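Nitroalkane oxidase (Podospora anserina, PDB 3MKH) oxidises primary and secondary nitroalkanes to aldehydes or ketones with its FAD cofactor, consuming oxygen and releasing nitrite and hydrogen peroxide. Local coordinates at residues A[323-337]-A[351-363]. Residues are numbered along the deposited sequence; the frame is centred on the assembly and turned at random.
Sequences QTEAARALTWKAAHA and LALAAKVFCSEAA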
ATOM      1  N   GLN A 323       5.387  -2.788  12.259  1.00 21.55           N
ATOM      2  CA  GLN A 323       4.275  -1.840  12.335  1.00 22.29           C
ATOM      3  C   GLN A 323       3.775  -1.663  13.764  1.00 21.21           C
ATOM      4  O   GLN A 323       3.407  -0.545  14.172  1.00 20.53           O
ATOM      5  CB  GLN A 323       3.139  -2.286  11.409  1.00 24.04           C
ATOM      6  CG  GLN A 323       3.511  -2.230   9.907  1.00 22.22           C
ATOM      7  CD  GLN A 323       3.684  -0.801   9.414  1.00 30.82           C
ATOM      8  OE1 GLN A 323       2.886   0.084   9.744  1.00 30.96           O
ATOM      9  NE2 GLN A 323       4.721  -0.570   8.616  1.00 30.86           N
ATOM     10  N   THR A 324       3.770  -2.763  14.521  1.00 21.52           N
ATOM     11  CA  THR A 324       3.309  -2.748  15.911  1.00 21.98           C
ATOM     12  C   THR A 324       4.241  -1.899  16.785  1.00 22.76           C
ATOM     13  O   THR A 324       3.789  -1.138  17.639  1.00 19.18           O
ATOM     14  CB  THR A 324       3.182  -4.172  16.503  1.00 21.87           C
ATOM     15  OG1 THR A 324       2.364  -4.969  15.648  1.00 23.50           O
ATOM     16  CG2 THR A 324       2.511  -4.134  17.886  1.00 21.99           C
ATOM     17  N   GLU A 325       5.543  -2.044  16.570  1.00 22.01           N
ATOM     18  CA  GLU A 325       6.510  -1.252  17.335  1.00 24.61           C
ATOM     19  C   GLU A 325       6.375   0.236  17.003  1.00 19.98           C
ATOM     20  O   GLU A 325       6.366   1.073  17.899  1.00 22.31           O
ATOM     21  CB  GLU A 325       7.944  -1.772  17.123  1.00 22.10           C
ATOM     22  CG  GLU A 325       8.146  -3.230  17.593  1.00 23.05           C
ATOM     23  CD  GLU A 325       7.956  -3.397  19.102  1.00 26.95           C
ATOM     24  OE1 GLU A 325       7.706  -2.392  19.790  1.00 31.88           O
ATOM     25  OE2 GLU A 325       8.085  -4.529  19.608  1.00 28.44           O
ATOM     26  N   ALA A 326       6.227   0.573  15.722  1.00 21.11           N
ATOM     27  CA  ALA A 326       5.950   1.967  15.349  1.00 21.90           C
ATOM     28  C   ALA A 326       4.665   2.491  15.982  1.00 20.83           C
ATOM     29  O   ALA A 326       4.618   3.622  16.472  1.00 21.99           O
ATOM     30  CB  ALA A 326       5.861   2.106  13.838  1.00 20.32           C
ATOM     31  N   ALA A 327       3.609   1.678  15.933  1.00 19.27           N
ATOM     32  CA  ALA A 327       2.309   2.056  16.499  1.00 19.54           C
ATOM     33  C   ALA A 327       2.389   2.383  17.998  1.00 20.16           C
ATOM     34  O   ALA A 327       1.844   3.404  18.449  1.00 20.20           O
ATOM     35  CB  ALA A 327       1.248   0.935  16.247  1.00 19.44           C
ATOM     36  N   ARG A 328       3.041   1.517  18.768  1.00 19.59           N
ATOM     37  CA  ARG A 328       3.157   1.749  20.217  1.00 22.64           C
ATOM     38  C   ARG A 328       3.993   2.996  20.508  1.00 22.22           C
ATOM     39  O   ARG A 328       3.631   3.806  21.348  1.00 21.97           O
ATOM     40  CB  ARG A 328       3.739   0.545  20.984  1.00 19.42           C
ATOM     41  CG  ARG A 328       3.603   0.721  22.496  1.00 22.16           C
ATOM     42  CD  ARG A 328       4.298  -0.383  23.295  1.00 24.93           C
ATOM     43  NE  ARG A 328       3.678  -1.681  23.076  1.00 24.36           N
ATOM     44  CZ  ARG A 328       4.222  -2.659  22.361  1.00 27.18           C
ATOM     45  NH1 ARG A 328       5.412  -2.488  21.779  1.00 24.55           N
ATOM     46  NH2 ARG A 328       3.573  -3.811  22.221  1.00 21.34           N
ATOM     47  N   ALA A 329       5.113   3.132  19.802  1.00 23.40           N
ATOM     48  CA  ALA A 329       6.001   4.284  19.953  1.00 22.23           C
ATOM     49  C   ALA A 329       5.243   5.587  19.703  1.00 23.36           C
ATOM     50  O   ALA A 329       5.343   6.537  20.492  1.00 22.00           O
ATOM     51  CB  ALA A 329       7.195   4.151  18.993  1.00 22.20           C
ATOM     52  N   LEU A 330       4.478   5.620  18.607  1.00 19.95           N
ATOM     53  CA  LEU A 330       3.665   6.780  18.259  1.00 20.45           C
ATOM     54  C   LEU A 330       2.575   7.029  19.304  1.00 21.88           C
ATOM     55  O   LEU A 330       2.363   8.167  19.731  1.00 20.07           O
ATOM     56  CB  LEU A 330       3.036   6.623  16.859  1.00 17.53           C
ATOM     57  CG  LEU A 330       2.116   7.795  16.476  1.00 21.57           C
ATOM     58  CD1 LEU A 330       2.871   9.100  16.559  1.00 22.90           C
ATOM     59  CD2 LEU A 330       1.520   7.625  15.082  1.00 22.74           C
ATOM     60  N   THR A 331       1.880   5.966  19.714  1.00 18.43           N
ATOM     61  CA  THR A 331       0.839   6.114  20.726  1.00 19.51           C
ATOM     62  C   THR A 331       1.410   6.709  22.026  1.00 21.13           C
ATOM     63  O   THR A 331       0.802   7.588  22.633  1.00 20.75           O
ATOM     64  CB  THR A 331       0.126   4.777  21.024  1.00 21.90           C
ATOM     65  OG1 THR A 331      -0.617   4.374  19.870  1.00 22.81           O
ATOM     66  CG2 THR A 331      -0.835   4.931  22.192  1.00 20.87           C
ATOM     67  N   TRP A 332       2.565   6.214  22.464  1.00 18.94           N
ATOM     68  CA  TRP A 332       3.158   6.714  23.718  1.00 21.00           C
ATOM     69  C   TRP A 332       3.649   8.163  23.586  1.00 21.32           C
ATOM     70  O   TRP A 332       3.534   8.963  24.519  1.00 21.14           O
ATOM     71  CB  TRP A 332       4.283   5.794  24.188  1.00 19.74           C
ATOM     72  CG  TRP A 332       3.777   4.485  24.761  1.00 23.46           C
ATOM     73  CD1 TRP A 332       2.501   3.989  24.690  1.00 25.76           C
ATOM     74  CD2 TRP A 332       4.535   3.523  25.503  1.00 25.41           C
ATOM     75  NE1 TRP A 332       2.423   2.774  25.338  1.00 22.85           N
ATOM     76  CE2 TRP A 332       3.656   2.467  25.846  1.00 26.70           C
ATOM     77  CE3 TRP A 332       5.872   3.452  25.916  1.00 30.11           C
ATOM     78  CZ2 TRP A 332       4.074   1.352  26.576  1.00 27.11           C
ATOM     79  CZ3 TRP A 332       6.286   2.340  26.636  1.00 31.63           C
ATOM     80  CH2 TRP A 332       5.387   1.309  26.962  1.00 30.09           C
ATOM     81  N   LYS A 333       4.200   8.504  22.427  1.00 21.42           N
ATOM     82  CA  LYS A 333       4.583   9.898  22.179  1.00 22.49           C
ATOM     83  C   LYS A 333       3.365  10.824  22.299  1.00 25.66           C
ATOM     84  O   LYS A 333       3.418  11.865  22.967  1.00 22.73           O
ATOM     85  CB  LYS A 333       5.275  10.047  20.811  1.00 22.34           C
ATOM     86  CG  LYS A 333       5.444  11.489  20.349  1.00 23.00           C
ATOM     87  CD  LYS A 333       6.351  12.298  21.272  1.00 23.66           C
ATOM     88  CE  LYS A 333       6.346  13.799  20.856  1.00 25.14           C
ATOM     89  NZ  LYS A 333       7.246  14.678  21.660  1.00 25.86           N
ATOM     90  N   ALA A 334       2.266  10.448  21.650  1.00 20.75           N
ATOM     91  CA  ALA A 334       1.038  11.230  21.714  1.00 21.88           C
ATOM     92  C   ALA A 334       0.510  11.293  23.145  1.00 21.20           C
ATOM     93  O   ALA A 334       0.047  12.338  23.589  1.00 23.43           O
ATOM     94  CB  ALA A 334      -0.039  10.643  20.777  1.00 20.09           C
ATOM     95  N   ALA A 335       0.553  10.168  23.858  1.00 22.20           N
ATOM     96  CA  ALA A 335       0.110  10.155  25.251  1.00 18.63           C
ATOM     97  C   ALA A 335       0.930  11.165  26.069  1.00 24.56           C
ATOM     98  O   ALA A 335       0.393  11.945  26.866  1.00 22.79           O
ATOM     99  CB  ALA A 335       0.261   8.774  25.833  1.00 18.21           C
ATOM    100  N   HIS A 336       2.241  11.145  25.868  1.00 23.20           N
ATOM    101  CA  HIS A 336       3.126  12.007  26.647  1.00 23.64           C
ATOM    102  C   HIS A 336       2.929  13.479  26.271  1.00 24.48           C
ATOM    103  O   HIS A 336       2.802  14.345  27.145  1.00 24.55           O
ATOM    104  CB  HIS A 336       4.582  11.582  26.464  1.00 26.37           C
ATOM    105  CG  HIS A 336       5.538  12.347  27.321  1.00 25.97           C
ATOM    106  ND1 HIS A 336       6.277  13.411  26.849  1.00 25.83           N
ATOM    107  CD2 HIS A 336       5.845  12.228  28.638  1.00 30.65           C
ATOM    108  CE1 HIS A 336       7.018  13.899  27.832  1.00 28.16           C
ATOM    109  NE2 HIS A 336       6.776  13.196  28.928  1.00 27.04           N
ATOM    110  N   ALA A 337       2.896  13.770  24.972  1.00 21.84           N
ATOM    111  CA  ALA A 337       2.748  15.155  24.520  1.00 21.94           C
ATOM    112  C   ALA A 337       1.409  15.789  24.928  1.00 28.69           C
ATOM    113  O   ALA A 337       1.344  16.984  25.285  1.00 24.87           O
ATOM    114  CB  ALA A 337       2.959  15.247  22.997  1.00 23.93           C
ATOM    115  N   LEU A 351      -0.789  15.097  17.343  1.00 22.74           N
ATOM    116  CA  LEU A 351      -0.194  13.788  17.610  1.00 19.47           C
ATOM    117  C   LEU A 351      -1.236  12.767  18.064  1.00 22.65           C
ATOM    118  O   LEU A 351      -1.146  11.598  17.704  1.00 23.12           O
ATOM    119  CB  LEU A 351       0.925  13.893  18.650  1.00 22.30           C
ATOM    120  CG  LEU A 351       2.161  14.702  18.221  1.00 26.45           C
ATOM    121  CD1 LEU A 351       3.269  14.580  19.274  1.00 25.70           C
ATOM    122  CD2 LEU A 351       2.666  14.269  16.851  1.00 26.42           C
ATOM    123  N   ALA A 352      -2.209  13.200  18.863  1.00 22.47           N
ATOM    124  CA  ALA A 352      -3.288  12.303  19.273  1.00 20.17           C
ATOM    125  C   ALA A 352      -4.036  11.800  18.041  1.00 20.61           C
ATOM    126  O   ALA A 352      -4.229  10.609  17.887  1.00 20.88           O
ATOM    127  CB  ALA A 352      -4.252  13.001  20.230  1.00 21.79           C
ATOM    128  N   LEU A 353      -4.467  12.722  17.186  1.00 20.04           N
ATOM    129  CA  LEU A 353      -5.098  12.373  15.910  1.00 20.43           C
ATOM    130  C   LEU A 353      -4.237  11.429  15.070  1.00 23.67           C
ATOM    131  O   LEU A 353      -4.740  10.452  14.485  1.00 22.82           O
ATOM    132  CB  LEU A 353      -5.394  13.636  15.106  1.00 20.95           C
ATOM    133  CG  LEU A 353      -6.353  14.623  15.773  1.00 28.55           C
ATOM    134  CD1 LEU A 353      -6.242  16.010  15.129  1.00 27.01           C
ATOM    135  CD2 LEU A 353      -7.765  14.092  15.684  1.00 27.11           C
ATOM    136  N   ALA A 354      -2.941  11.712  15.004  1.00 19.93           N
ATOM    137  CA  ALA A 354      -2.023  10.848  14.252  1.00 21.57           C
ATOM    138  C   ALA A 354      -1.997   9.414  14.785  1.00 20.52           C
ATOM    139  O   ALA A 354      -2.021   8.445  13.998  1.00 21.59           O
ATOM    140  CB  ALA A 354      -0.605  11.439  14.247  1.00 21.02           C
ATOM    141  N   ALA A 355      -1.933   9.265  16.109  1.00 19.31           N
ATOM    142  CA  ALA A 355      -1.869   7.926  16.691  1.00 19.92           C
ATOM    143  C   ALA A 355      -3.145   7.180  16.331  1.00 21.71           C
ATOM    144  O   ALA A 355      -3.098   6.021  15.935  1.00 20.42           O
ATOM    145  CB  ALA A 355      -1.695   7.969  18.224  1.00 20.59           C
ATOM    146  N   LYS A 356      -4.282   7.855  16.472  1.00 19.84           N
ATOM    147  CA  LYS A 356      -5.576   7.241  16.155  1.00 23.42           C
ATOM    148  C   LYS A 356      -5.585   6.760  14.701  1.00 20.41           C
ATOM    149  O   LYS A 356      -5.901   5.611  14.420  1.00 20.22           O
ATOM    150  CB  LYS A 356      -6.721   8.229  16.402  1.00 20.05           C
ATOM    151  CG  LYS A 356      -8.110   7.599  16.578  1.00 22.29           C
ATOM    152  CD  LYS A 356      -8.751   7.148  15.256  1.00 22.39           C
ATOM    153  CE  LYS A 356     -10.284   6.991  15.419  1.00 23.00           C
ATOM    154  NZ  LYS A 356     -10.957   6.503  14.154  1.00 22.74           N
ATOM    155  N   VAL A 357      -5.231   7.642  13.775  1.00 21.72           N
ATOM    156  CA  VAL A 357      -5.278   7.282  12.367  1.00 19.86           C
ATOM    157  C   VAL A 357      -4.254   6.205  12.012  1.00 22.10           C
ATOM    158  O   VAL A 357      -4.571   5.247  11.317  1.00 20.24           O
ATOM    159  CB  VAL A 357      -5.085   8.513  11.457  1.00 22.84           C
ATOM    160  CG1 VAL A 357      -4.991   8.083   9.989  1.00 20.29           C
ATOM    161  CG2 VAL A 357      -6.226   9.499  11.674  1.00 20.36           C
ATOM    162  N   PHE A 358      -3.023   6.349  12.487  1.00 22.27           N
ATOM    163  CA  PHE A 358      -1.972   5.395  12.118  1.00 19.98           C
ATOM    164  C   PHE A 358      -2.268   3.985  12.634  1.00 22.84           C
ATOM    165  O   PHE A 358      -2.180   3.014  11.894  1.00 21.16           O
ATOM    166  CB  PHE A 358      -0.600   5.848  12.655  1.00 20.97           C
ATOM    167  CG  PHE A 358       0.526   4.871  12.363  1.00 23.06           C
ATOM    168  CD1 PHE A 358       0.821   3.840  13.244  1.00 21.21           C
ATOM    169  CD2 PHE A 358       1.264   4.971  11.194  1.00 24.25           C
ATOM    170  CE1 PHE A 358       1.860   2.938  12.979  1.00 24.00           C
ATOM    171  CE2 PHE A 358       2.292   4.082  10.920  1.00 25.83           C
ATOM    172  CZ  PHE A 358       2.595   3.060  11.814  1.00 24.56           C
ATOM    173  N   CYS A 359      -2.582   3.896  13.926  1.00 21.15           N
ATOM    174  CA  CYS A 359      -2.709   2.625  14.613  1.00 21.58           C
ATOM    175  C   CYS A 359      -3.995   1.896  14.220  1.00 20.97           C
ATOM    176  O   CYS A 359      -3.995   0.672  14.102  1.00 20.44           O
ATOM    177  CB  CYS A 359      -2.658   2.819  16.136  1.00 21.23           C
ATOM    178  SG  CYS A 359      -1.072   3.515  16.757  1.00 23.30           S
ATOM    179  N   SER A 360      -5.084   2.637  14.020  1.00 19.83           N
ATOM    180  CA  SER A 360      -6.344   1.992  13.639  1.00 20.50           C
ATOM    181  C   SER A 360      -6.162   1.299  12.296  1.00 22.55           C
ATOM    182  O   SER A 360      -6.576   0.161  12.117  1.00 19.66           O
ATOM    183  CB  SER A 360      -7.508   2.995  13.581  1.00 20.42           C
ATOM    184  OG  SER A 360      -7.270   3.985  12.594  1.00 19.38           O
ATOM    185  N   GLU A 361      -5.509   1.973  11.356  1.00 21.94           N
ATOM    186  CA  GLU A 361      -5.369   1.421  10.015  1.00 23.76           C
ATOM    187  C   GLU A 361      -4.297   0.335   9.978  1.00 23.87           C
ATOM    188  O   GLU A 361      -4.441  -0.677   9.277  1.00 20.22           O
ATOM    189  CB  GLU A 361      -5.122   2.545   8.991  1.00 21.95           C
ATOM    190  CG  GLU A 361      -6.393   3.372   8.795  1.00 26.32           C
ATOM    191  CD  GLU A 361      -6.236   4.568   7.865  1.00 28.99           C
ATOM    192  OE1 GLU A 361      -5.216   4.657   7.143  1.00 32.31           O
ATOM    193  OE2 GLU A 361      -7.158   5.412   7.856  1.00 29.33           O
ATOM    194  N   ALA A 362      -3.246   0.525  10.769  1.00 21.32           N
ATOM    195  CA  ALA A 362      -2.221  -0.503  10.903  1.00 22.41           C
ATOM    196  C   ALA A 362      -2.748  -1.800  11.531  1.00 21.50           C
ATOM    197  O   ALA A 362      -2.285  -2.883  11.188  1.00 20.92           O
ATOM    198  CB  ALA A 362      -1.022   0.023  11.680  1.00 20.91           C
ATOM    199  N   ALA A 363      -3.704  -1.698  12.453  1.00 19.78           N
ATOM    200  CA  ALA A 363      -4.353  -2.900  13.000  1.00 18.61           C
ATOM    201  C   ALA A 363      -5.119  -3.715  11.943  1.00 17.86           C
ATOM    202  O   ALA A 363      -5.017  -4.956  11.888  1.00 17.56           O
ATOM    203  CB  ALA A 363      -5.283  -2.527  14.181  1.00 17.94           C
TER
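The Phe358 side chain sits as a knob in a hole formed by Gln323, Ala326, Ala327 and Leu330, where two antiparallel helices pack in the C-terminal helical domain of the acyl-CoA dehydrogenase fold. The helices, 311-340 and 345-374, are consecutive in the chain; the short segments' axes approach to 8.5 Å, with 155° between their N-to-C directions. With CG anti to the backbone N (chi1 177°), Phe358 carries its ring out to the other helix, where CE1 lies 3.7 Å from Ala327 CA; the small alanines let so broad a ring come this near the backbone. The Gln323 side chain runs at about a right angle to that of Phe358, its amide plane turned 30° from the ring, and brings OE1 3.6 Å from Phe358 CZ. Gln323 of the second subunit also packs on Phe358. The Leu330 side chain slants across that of Phe358, CD2 resting 3.7 Å from Phe358 CB, while its CG leans on Ala355. Further along, Ala334 is short enough for its CB to press against the Leu351 carbonyl. Leu351 reaches on with its CD1 branch, which meets Ala337 CB and lies 3.5 Å from Lys333 CE, whereas the lysine's NZ is hydrogen-bonded to Ser424 O. Thr331 suits a buried site because its hydroxyl folds back to donate to Ala327 O, above the carbonyl plane and on the face opposite Thr331 N. Cys359 SG packs against this pair, 3.3 Å from Thr331 OG1 and 3.4 Å from Ala327 O.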